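PDB 4EWT: peptidase, M20/M25/M40 family from Staphylococcus aureus, which probably hydrolyses amide bonds of N-acylated substrates, as an aminoacylase-like metal-dependent amidohydrolase with two bound manganese ions. Local coordinates for residues A77-T88 and G98-T109; Q135-K146 and P331-A339. All coordinates share one frame; numbering follows the deposited sequence.

Contact 1: residues A77-T88 and G98-T109; sequences ADFDALPITEDT and GVMHACGHDAHT. With MN (manganese (II) ion), chain F; MN (manganese (II) ion), chain E.
D78 and H105 lie stacked, with the carboxylate and ring planes 23° apart. D78 OD2 sits over one face of the imidazole, 3.2 Å from H105 NE2, with no hydrogen bond. That nitrogen binds a manganese ion at 2.3 Å. A water on this ion donates to D78 OD2, which places D78 in the second shell. Across the ring from NE2, ND1 makes two weak bonds, to D80 O and D80 OD1. These limit the ligand's rotation. D80 OD2 is bonded to S30. The H108 ring is nearly coplanar with the D78 carboxylate; H108 ND1 donates to D78 OD1 at 3.1 Å, and H108 NE2 is bonded to V165. C103 SG bridges a two-manganese site, 2.6 Å from the ion that H105 binds and 2.4 Å from the second; its chi1 of -150° swings the sulfur toward the metals. A81 CB lies over the centre of one H101 face. L82 and M100 form an isolated antiparallel hydrogen-bonded pair. The extended M100 chain crosses E86 at about a right angle. The contact joins the end of strand 72-78 to the start of helix 105-120. Helices 13-25 and 34-43 pack against it through H101, F79 and T109.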
loop_
_atom_site.group_PDB
_atom_site.type_symbol
_atom_site.label_atom_id
_atom_site.label_comp_id
_atom_site.label_asym_id
_atom_site.label_seq_id
_atom_site.Cartn_x
_atom_site.Cartn_y
_atom_site.Cartn_z
ATOM N N ALA A 77 -11.858 -12.559 -43.191
ATOM C CA ALA A 77 -10.438 -12.186 -43.214
ATOM C C ALA A 77 -10.301 -10.682 -43.039
ATOM O O ALA A 77 -10.958 -9.914 -43.736
ATOM C CB ALA A 77 -9.778 -12.620 -44.529
ATOM N N ASP A 78 -9.443 -10.263 -42.114
ATOM C CA ASP A 78 -9.165 -8.834 -41.905
ATOM C C ASP A 78 -7.940 -8.382 -42.702
ATOM O O ASP A 78 -7.107 -9.214 -43.093
ATOM C CB ASP A 78 -9.049 -8.475 -40.409
ATOM C CG ASP A 78 -8.300 -9.529 -39.592
ATOM O OD1 ASP A 78 -7.747 -10.502 -40.157
ATOM O OD2 ASP A 78 -8.261 -9.375 -38.358
ATOM N N PHE A 79 -7.851 -7.080 -42.977
ATOM C CA PHE A 79 -6.783 -6.578 -43.850
ATOM C C PHE A 79 -6.055 -5.290 -43.444
ATOM O O PHE A 79 -5.216 -4.796 -44.209
ATOM C CB PHE A 79 -7.239 -6.504 -45.314
ATOM C CG PHE A 79 -8.365 -5.536 -45.580
ATOM C CD1 PHE A 79 -8.104 -4.191 -45.846
ATOM C CD2 PHE A 79 -9.684 -5.984 -45.639
ATOM C CE1 PHE A 79 -9.142 -3.304 -46.137
ATOM C CE2 PHE A 79 -10.731 -5.103 -45.934
ATOM C CZ PHE A 79 -10.460 -3.760 -46.182
ATOM N N ASP A 80 -6.353 -4.762 -42.259
ATOM C CA ASP A 80 -5.647 -3.577 -41.761
ATOM C C ASP A 80 -4.287 -3.945 -41.175
ATOM O O ASP A 80 -4.090 -5.064 -40.681
ATOM C CB ASP A 80 -6.486 -2.791 -40.733
ATOM C CG ASP A 80 -6.874 -3.626 -39.511
ATOM O OD1 ASP A 80 -7.064 -4.861 -39.625
ATOM O OD2 ASP A 80 -7.021 -3.028 -38.422
ATOM N N ALA A 81 -3.356 -2.999 -41.243
ATOM C CA ALA A 81 -2.018 -3.168 -40.679
ATOM C C ALA A 81 -1.846 -2.316 -39.415
ATOM O O ALA A 81 -2.813 -1.724 -38.941
ATOM C CB ALA A 81 -0.967 -2.823 -41.713
ATOM N N LEU A 82 -0.620 -2.245 -38.893
ATOM C CA LEU A 82 -0.332 -1.575 -37.615
ATOM C C LEU A 82 0.735 -0.473 -37.733
ATOM O O LEU A 82 1.551 -0.510 -38.658
ATOM C CB LEU A 82 0.123 -2.612 -36.586
ATOM C CG LEU A 82 -0.918 -3.584 -36.039
ATOM C CD1 LEU A 82 -0.249 -4.890 -35.640
ATOM C CD2 LEU A 82 -1.655 -2.962 -34.865
ATOM N N PRO A 83 0.733 0.509 -36.798
ATOM C CA PRO A 83 1.758 1.566 -36.778
ATOM C C PRO A 83 3.098 1.077 -36.201
ATOM O O PRO A 83 3.475 1.453 -35.089
ATOM C CB PRO A 83 1.136 2.638 -35.871
ATOM C CG PRO A 83 0.264 1.866 -34.929
ATOM C CD PRO A 83 -0.298 0.732 -35.761
ATOM N N ILE A 84 3.800 0.246 -36.969
ATOM C CA ILE A 84 5.031 -0.409 -36.522
ATOM C C ILE A 84 6.087 -0.364 -37.627
ATOM O O ILE A 84 5.795 -0.672 -38.787
ATOM C CB ILE A 84 4.750 -1.887 -36.103
ATOM C CG1 ILE A 84 3.918 -1.936 -34.811
ATOM C CG2 ILE A 84 6.045 -2.678 -35.936
ATOM C CD1 ILE A 84 3.082 -3.176 -34.668
ATOM N N THR A 85 7.311 -0.054 -37.259
ATOM C CA THR A 85 8.398 0.005 -38.189
ATOM C C THR A 85 8.976 -1.364 -38.406
ATOM O O THR A 85 9.507 -1.940 -37.493
ATOM C CB THR A 85 9.464 0.932 -37.648
ATOM O OG1 THR A 85 8.985 2.266 -37.746
ATOM C CG2 THR A 85 10.703 0.798 -38.433
ATOM N N GLU A 86 8.872 -1.884 -39.631
ATOM C CA GLU A 86 9.246 -3.272 -39.928
ATOM C C GLU A 86 10.758 -3.487 -39.882
ATOM O O GLU A 86 11.531 -2.680 -40.405
ATOM C CB GLU A 86 8.659 -3.743 -41.264
ATOM C CG GLU A 86 8.989 -5.207 -41.613
ATOM C CD GLU A 86 8.090 -5.815 -42.683
ATOM O OE1 GLU A 86 7.195 -5.116 -43.212
ATOM O OE2 GLU A 86 8.283 -7.011 -42.996
ATOM N N ASP A 87 11.160 -4.611 -39.329
ATOM C CA ASP A 87 12.535 -4.910 -39.080
ATOM C C ASP A 87 13.046 -6.232 -39.512
ATOM O O ASP A 87 14.136 -6.648 -39.207
ATOM C CB ASP A 87 12.873 -4.519 -37.675
ATOM C CG ASP A 87 14.168 -3.822 -37.586
ATOM O OD1 ASP A 87 14.326 -2.800 -38.287
ATOM O OD2 ASP A 87 15.017 -4.306 -36.832
ATOM N N THR A 88 12.099 -6.996 -40.001
ATOM C CA THR A 88 12.335 -8.036 -40.926
ATOM C C THR A 88 13.216 -7.196 -41.837
ATOM O O THR A 88 13.013 -5.998 -41.937
ATOM C CB THR A 88 10.984 -8.398 -41.579
ATOM O OG1 THR A 88 9.965 -8.384 -40.573
ATOM C CG2 THR A 88 11.041 -9.726 -42.074
ATOM N N GLY A 98 6.870 3.195 -41.255
ATOM C CA GLY A 98 6.207 3.236 -39.955
ATOM C C GLY A 98 4.970 2.365 -39.837
ATOM O O GLY A 98 4.383 2.266 -38.762
ATOM N N VAL A 99 4.554 1.747 -40.937
ATOM C CA VAL A 99 3.457 0.778 -40.882
ATOM C C VAL A 99 3.874 -0.593 -41.426
ATOM O O VAL A 99 4.708 -0.679 -42.327
ATOM C CB VAL A 99 2.090 1.342 -41.446
ATOM C CG1 VAL A 99 2.300 2.544 -42.331
ATOM C CG2 VAL A 99 1.247 0.269 -42.147
ATOM N N MET A 100 3.305 -1.644 -40.825
ATOM C CA MET A 100 3.677 -3.043 -41.062
ATOM C C MET A 100 2.508 -4.001 -40.796
ATOM O O MET A 100 1.771 -3.829 -39.812
ATOM C CB MET A 100 4.836 -3.424 -40.133
ATOM C CG MET A 100 5.205 -4.903 -40.138
ATOM S SD MET A 100 6.348 -5.355 -38.816
ATOM C CE MET A 100 6.590 -7.085 -39.224
ATOM N N HIS A 101 2.355 -5.017 -41.649
ATOM C CA HIS A 101 1.437 -6.125 -41.361
ATOM C C HIS A 101 2.038 -7.068 -40.315
ATOM O O HIS A 101 2.532 -8.154 -40.652
ATOM C CB HIS A 101 1.058 -6.898 -42.626
ATOM C CG HIS A 101 -0.127 -6.336 -43.347
ATOM N ND1 HIS A 101 -1.398 -6.341 -42.808
ATOM C CD2 HIS A 101 -0.235 -5.761 -44.569
ATOM C CE1 HIS A 101 -2.237 -5.787 -43.666
ATOM N NE2 HIS A 101 -1.556 -5.424 -44.740
ATOM N N ALA A 102 1.984 -6.634 -39.052
ATOM C CA ALA A 102 2.603 -7.341 -37.939
ATOM C C ALA A 102 1.682 -8.349 -37.237
ATOM O O ALA A 102 2.024 -8.842 -36.157
ATOM C CB ALA A 102 3.168 -6.327 -36.918
ATOM N N CYS A 103 0.532 -8.652 -37.846
ATOM C CA CYS A 103 -0.448 -9.597 -37.268
ATOM C C CYS A 103 -0.942 -10.645 -38.279
ATOM O O CYS A 103 -1.859 -11.418 -37.985
ATOM C CB CYS A 103 -1.640 -8.843 -36.662
ATOM S SG CYS A 103 -2.445 -9.672 -35.258
ATOM N N GLY A 104 -0.340 -10.659 -39.467
ATOM C CA GLY A 104 -0.621 -11.678 -40.476
ATOM C C GLY A 104 -1.905 -11.440 -41.246
ATOM O O GLY A 104 -2.416 -12.352 -41.895
ATOM N N HIS A 105 -2.422 -10.214 -41.181
ATOM C CA HIS A 105 -3.650 -9.842 -41.894
ATOM C C HIS A 105 -3.458 -9.889 -43.416
ATOM O O HIS A 105 -4.397 -10.160 -44.156
ATOM C CB HIS A 105 -4.133 -8.453 -41.463
ATOM C CG HIS A 105 -4.627 -8.384 -40.051
ATOM N ND1 HIS A 105 -5.277 -7.276 -39.549
ATOM C CD2 HIS A 105 -4.571 -9.278 -39.035
ATOM C CE1 HIS A 105 -5.598 -7.489 -38.288
ATOM N NE2 HIS A 105 -5.179 -8.693 -37.950
ATOM N N ASP A 106 -2.236 -9.618 -43.873
ATOM C CA ASP A 106 -1.879 -9.816 -45.277
ATOM C C ASP A 106 -2.029 -11.292 -45.667
ATOM O O ASP A 106 -2.554 -11.604 -46.744
ATOM C CB ASP A 106 -0.454 -9.326 -45.554
ATOM C CG ASP A 106 0.582 -9.968 -44.636
ATOM O OD1 ASP A 106 0.258 -10.301 -43.469
ATOM O OD2 ASP A 106 1.725 -10.146 -45.092
ATOM N N ALA A 107 -1.588 -12.187 -44.780
ATOM C CA ALA A 107 -1.726 -13.623 -45.009
ATOM C C ALA A 107 -3.183 -14.072 -44.935
ATOM O O ALA A 107 -3.609 -14.900 -45.729
ATOM C CB ALA A 107 -0.875 -14.412 -44.037
ATOM N N HIS A 108 -3.958 -13.516 -44.005
ATOM C CA HIS A 108 -5.386 -13.809 -43.970
ATOM C C HIS A 108 -6.086 -13.426 -45.285
ATOM O O HIS A 108 -6.882 -14.195 -45.821
ATOM C CB HIS A 108 -6.070 -13.133 -42.789
ATOM C CG HIS A 108 -5.490 -13.507 -41.458
ATOM N ND1 HIS A 108 -5.594 -12.694 -40.352
ATOM C CD2 HIS A 108 -4.790 -14.597 -41.061
ATOM C CE1 HIS A 108 -4.991 -13.269 -39.327
ATOM N NE2 HIS A 108 -4.488 -14.420 -39.732
ATOM N N THR A 109 -5.766 -12.244 -45.801
ATOM C CA THR A 109 -6.361 -11.763 -47.042
ATOM C C THR A 109 -5.925 -12.629 -48.231
ATOM O O THR A 109 -6.748 -13.019 -49.064
ATOM C CB THR A 109 -6.016 -10.274 -47.251
ATOM O OG1 THR A 109 -6.439 -9.550 -46.090
ATOM C CG2 THR A 109 -6.710 -9.696 -48.483
HETATM MN MN MN F . -4.913 -9.905 -36.032
HETATM MN MN MN E . -3.275 -7.744 -34.019
HETATM O O HOH W 1 -7.120 -10.199 -36.413
HETATM O O HOH W 2 4.527 -5.366 -43.679
HETATM O O HOH W 3 -5.618 -8.358 -34.233
#

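Contact 2: residues Q135-K146 and P331-A339; sequences QPAEEVPPGGAK and PSEDFAYYA. With MN (manganese (II) ion), chain E.
D334 and Q135 approach from opposite directions in the buried part of this contact, amide and carboxylate planes 53° apart. Q135 NE2 donates at 2.8 Å to the syn lone pair of D334 OD1, which lies near the amide plane of Q135. The extended Q135 chain, with CG anti to the backbone N (chi1 -170°), carries the amide to this point. Q135 OE1 lies at the edge of the Y338 ring, in plane; the modelled bond from Y338 OH is doubtfully short, and R76 also donates to OE1. D334 OD2 takes A145 N at 3.0 Å from above the carboxylate plane, and G144 N more weakly. Both N-H groups thus meet a single oxygen. A145 CB packs over the Y338 ring face, 3.5 Å from Y338 CZ. The segments belong to the metal-binding core of the M20 family fold: E139 OE2 binds a manganese ion at 2.2 Å, next to E138. E138 OE1 accepts from a water on that metal, while E138 OE2 takes D334 N at 3.2 Å through its anti lone pair. E333 OE2 lies 3.4 Å from E138 OE2; R76 forms salt bridges with E333 and D334. Packing is looser toward solvent. There K146 CB lies over one face of the Y337 ring, and K146 CD stays 4.2 Å from Y337 OH. A water links P142 O, K146 N and D334 OD2 at this side.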
loop_
_atom_site.group_PDB
_atom_site.type_symbol
_atom_site.label_atom_id
_atom_site.label_comp_id
_atom_site.label_asym_id
_atom_site.label_seq_id
_atom_site.Cartn_x
_atom_site.Cartn_y
_atom_site.Cartn_z
ATOM N N GLN A 135 -12.476 -7.579 -43.968
ATOM C CA GLN A 135 -12.710 -6.577 -42.927
ATOM C C GLN A 135 -11.523 -5.642 -42.702
ATOM O O GLN A 135 -10.401 -6.101 -42.503
ATOM C CB GLN A 135 -13.078 -7.271 -41.608
ATOM C CG GLN A 135 -13.585 -6.339 -40.509
ATOM C CD GLN A 135 -13.380 -6.913 -39.126
ATOM O OE1 GLN A 135 -13.973 -7.933 -38.763
ATOM N NE2 GLN A 135 -12.529 -6.265 -38.342
ATOM N N PRO A 136 -11.771 -4.321 -42.734
ATOM C CA PRO A 136 -10.767 -3.345 -42.334
ATOM C C PRO A 136 -10.818 -3.095 -40.825
ATOM O O PRO A 136 -11.683 -3.642 -40.131
ATOM C CB PRO A 136 -11.223 -2.080 -43.062
ATOM C CG PRO A 136 -12.694 -2.182 -43.072
ATOM C CD PRO A 136 -12.980 -3.660 -43.258
ATOM N N ALA A 137 -9.883 -2.286 -40.334
ATOM C CA ALA A 137 -10.010 -1.628 -39.028
ATOM C C ALA A 137 -10.160 -2.559 -37.817
ATOM O O ALA A 137 -10.735 -2.168 -36.808
ATOM C CB ALA A 137 -11.168 -0.614 -39.072
ATOM N N GLU A 138 -9.632 -3.776 -37.912
ATOM C CA GLU A 138 -9.696 -4.732 -36.800
ATOM C C GLU A 138 -8.904 -4.243 -35.579
ATOM O O GLU A 138 -9.320 -4.448 -34.443
ATOM C CB GLU A 138 -9.202 -6.117 -37.255
ATOM C CG GLU A 138 -9.376 -7.251 -36.231
ATOM C CD GLU A 138 -8.322 -7.261 -35.123
ATOM O OE1 GLU A 138 -7.151 -6.892 -35.394
ATOM O OE2 GLU A 138 -8.669 -7.644 -33.978
ATOM N N GLU A 139 -7.779 -3.577 -35.824
ATOM C CA GLU A 139 -6.778 -3.311 -34.785
ATOM C C GLU A 139 -7.070 -2.164 -33.824
ATOM O O GLU A 139 -6.575 -2.158 -32.686
ATOM C CB GLU A 139 -5.403 -3.101 -35.426
ATOM C CG GLU A 139 -4.861 -4.339 -36.129
ATOM C CD GLU A 139 -4.405 -5.429 -35.167
ATOM O OE1 GLU A 139 -4.660 -5.335 -33.946
ATOM O OE2 GLU A 139 -3.785 -6.404 -35.644
ATOM N N VAL A 140 -7.842 -1.184 -34.287
ATOM C CA VAL A 140 -8.069 0.042 -33.516
ATOM C C VAL A 140 -9.563 0.239 -33.247
ATOM O O VAL A 140 -10.356 0.240 -34.185
ATOM C CB VAL A 140 -7.481 1.294 -34.232
ATOM C CG1 VAL A 140 -7.519 2.515 -33.316
ATOM C CG2 VAL A 140 -6.059 1.035 -34.706
ATOM N N PRO A 141 -9.950 0.379 -31.959
ATOM C CA PRO A 141 -11.335 0.713 -31.585
ATOM C C PRO A 141 -11.829 1.961 -32.334
ATOM O O PRO A 141 -11.048 2.895 -32.534
ATOM C CB PRO A 141 -11.234 1.005 -30.083
ATOM C CG PRO A 141 -10.052 0.224 -29.618
ATOM C CD PRO A 141 -9.087 0.172 -30.776
ATOM N N PRO A 142 -13.114 1.993 -32.749
ATOM C CA PRO A 142 -14.197 1.030 -32.508
ATOM C C PRO A 142 -14.125 -0.246 -33.355
ATOM O O PRO A 142 -14.909 -1.167 -33.136
ATOM C CB PRO A 142 -15.449 1.831 -32.872
ATOM C CG PRO A 142 -14.988 2.759 -33.937
ATOM C CD PRO A 142 -13.568 3.118 -33.593
ATOM N N GLY A 143 -13.199 -0.298 -34.307
ATOM C CA GLY A 143 -12.993 -1.490 -35.123
ATOM C C GLY A 143 -13.838 -1.523 -36.381
ATOM O O GLY A 143 -14.652 -0.629 -36.619
ATOM N N GLY A 144 -13.645 -2.563 -37.183
ATOM C CA GLY A 144 -14.368 -2.721 -38.444
ATOM C C GLY A 144 -15.593 -3.611 -38.357
ATOM O O GLY A 144 -16.605 -3.343 -39.020
ATOM N N ALA A 145 -15.504 -4.666 -37.542
ATOM C CA ALA A 145 -16.571 -5.661 -37.428
ATOM C C ALA A 145 -17.889 -5.001 -37.072
ATOM O O ALA A 145 -18.927 -5.300 -37.669
ATOM C CB ALA A 145 -16.210 -6.721 -36.406
ATOM N N LYS A 146 -17.816 -4.092 -36.102
ATOM C CA LYS A 146 -18.946 -3.304 -35.636
ATOM C C LYS A 146 -19.594 -2.549 -36.796
ATOM O O LYS A 146 -20.778 -2.731 -37.062
ATOM C CB LYS A 146 -18.473 -2.334 -34.539
ATOM C CG LYS A 146 -19.561 -1.774 -33.652
ATOM C CD LYS A 146 -18.945 -1.015 -32.469
ATOM C CE LYS A 146 -20.000 -0.307 -31.635
ATOM N NZ LYS A 146 -20.844 -1.270 -30.869
ATOM N N PRO A 331 -4.602 -11.875 -26.553
ATOM C CA PRO A 331 -5.048 -10.620 -27.171
ATOM C C PRO A 331 -6.561 -10.528 -27.405
ATOM O O PRO A 331 -7.254 -11.547 -27.425
ATOM C CB PRO A 331 -4.299 -10.600 -28.507
ATOM C CG PRO A 331 -4.051 -12.003 -28.823
ATOM C CD PRO A 331 -3.885 -12.729 -27.519
ATOM N N SER A 332 -7.064 -9.310 -27.563
ATOM C CA SER A 332 -8.463 -9.129 -27.895
ATOM C C SER A 332 -8.566 -9.111 -29.415
ATOM O O SER A 332 -7.567 -8.899 -30.114
ATOM C CB SER A 332 -9.044 -7.861 -27.254
ATOM O OG SER A 332 -9.021 -6.787 -28.181
ATOM N N GLU A 333 -9.764 -9.365 -29.922
ATOM C CA GLU A 333 -9.976 -9.598 -31.332
ATOM C C GLU A 333 -11.393 -9.132 -31.642
ATOM O O GLU A 333 -12.339 -9.524 -30.944
ATOM C CB GLU A 333 -9.787 -11.100 -31.613
ATOM C CG GLU A 333 -10.314 -11.617 -32.932
ATOM C CD GLU A 333 -9.658 -10.982 -34.129
ATOM O OE1 GLU A 333 -8.413 -11.043 -34.216
ATOM O OE2 GLU A 333 -10.391 -10.421 -34.973
ATOM N N ASP A 334 -11.559 -8.301 -32.671
ATOM C CA ASP A 334 -12.901 -7.788 -32.959
ATOM C C ASP A 334 -13.831 -8.754 -33.695
ATOM O O ASP A 334 -15.023 -8.484 -33.842
ATOM C CB ASP A 334 -12.890 -6.351 -33.519
ATOM C CG ASP A 334 -12.972 -6.281 -35.033
ATOM O OD1 ASP A 334 -12.728 -7.295 -35.721
ATOM O OD2 ASP A 334 -13.279 -5.172 -35.532
ATOM N N PHE A 335 -13.293 -9.901 -34.096
ATOM C CA PHE A 335 -14.123 -11.031 -34.521
ATOM C C PHE A 335 -15.176 -11.336 -33.457
ATOM O O PHE A 335 -16.240 -11.878 -33.765
ATOM C CB PHE A 335 -13.269 -12.279 -34.773
ATOM C CG PHE A 335 -14.038 -13.436 -35.350
ATOM C CD1 PHE A 335 -14.154 -13.589 -36.729
ATOM C CD2 PHE A 335 -14.638 -14.385 -34.513
ATOM C CE1 PHE A 335 -14.859 -14.645 -37.277
ATOM C CE2 PHE A 335 -15.345 -15.450 -35.043
ATOM C CZ PHE A 335 -15.462 -15.584 -36.440
ATOM N N ALA A 336 -14.868 -10.979 -32.209
ATOM C CA ALA A 336 -15.772 -11.224 -31.084
ATOM C C ALA A 336 -17.147 -10.600 -31.281
ATOM O O ALA A 336 -18.133 -11.100 -30.744
ATOM C CB ALA A 336 -15.153 -10.735 -29.801
ATOM N N TYR A 337 -17.200 -9.500 -32.029
ATOM C CA TYR A 337 -18.462 -8.870 -32.414
ATOM C C TYR A 337 -19.325 -9.756 -33.309
ATOM O O TYR A 337 -20.532 -9.825 -33.102
ATOM C CB TYR A 337 -18.227 -7.516 -33.090
ATOM C CG TYR A 337 -17.887 -6.394 -32.126
ATOM C CD1 TYR A 337 -18.796 -5.980 -31.155
ATOM C CD2 TYR A 337 -16.664 -5.731 -32.209
ATOM C CE1 TYR A 337 -18.483 -4.943 -30.273
ATOM C CE2 TYR A 337 -16.344 -4.701 -31.352
ATOM C CZ TYR A 337 -17.252 -4.314 -30.384
ATOM O OH TYR A 337 -16.921 -3.291 -29.536
ATOM N N TYR A 338 -18.719 -10.431 -34.292
ATOM C CA TYR A 338 -19.446 -11.434 -35.087
ATOM C C TYR A 338 -19.933 -12.548 -34.181
ATOM O O TYR A 338 -21.086 -12.976 -34.266
ATOM C CB TYR A 338 -18.564 -12.072 -36.176
ATOM C CG TYR A 338 -17.911 -11.094 -37.099
ATOM C CD1 TYR A 338 -18.665 -10.374 -38.024
ATOM C CD2 TYR A 338 -16.539 -10.894 -37.064
ATOM C CE1 TYR A 338 -18.078 -9.473 -38.862
ATOM C CE2 TYR A 338 -15.937 -9.991 -37.910
ATOM C CZ TYR A 338 -16.719 -9.282 -38.811
ATOM O OH TYR A 338 -16.143 -8.374 -39.665
ATOM N N ALA A 339 -19.033 -13.006 -33.310
ATOM C CA ALA A 339 -19.279 -14.159 -32.462
ATOM C C ALA A 339 -20.411 -13.920 -31.459
ATOM O O ALA A 339 -20.907 -14.861 -30.849
ATOM C CB ALA A 339 -17.999 -14.570 -31.760
HETATM MN MN MN E . -3.275 -7.744 -34.019
HETATM O O HOH W 3 -5.618 -8.358 -34.233
HETATM O O HOH W 4 -15.363 -3.713 -34.355
#

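The two contacts lie in series along the chain, with contact 1 closed before contact 2 opens. Their centres are about 15 Å apart. Both belong to the domain built on the mixed eight-stranded sheet, where strands 72-78 and 129-135 run parallel as neighbours. The backbone N of F79 bonds to Q135 O where these strands end. A second tie joins D80 OD2 to the backbone N of E139. Contact 1 supplies C103 and H105 to the metal centre, and contact 2 supplies E139; H164 and H362 complete the protein ligands. One manganese and one metal-bound water are common to both. The dinuclear site is thus assembled from chain parts far apart in sequence, with H105 in helix 105-120 and H164 in strand 159-166.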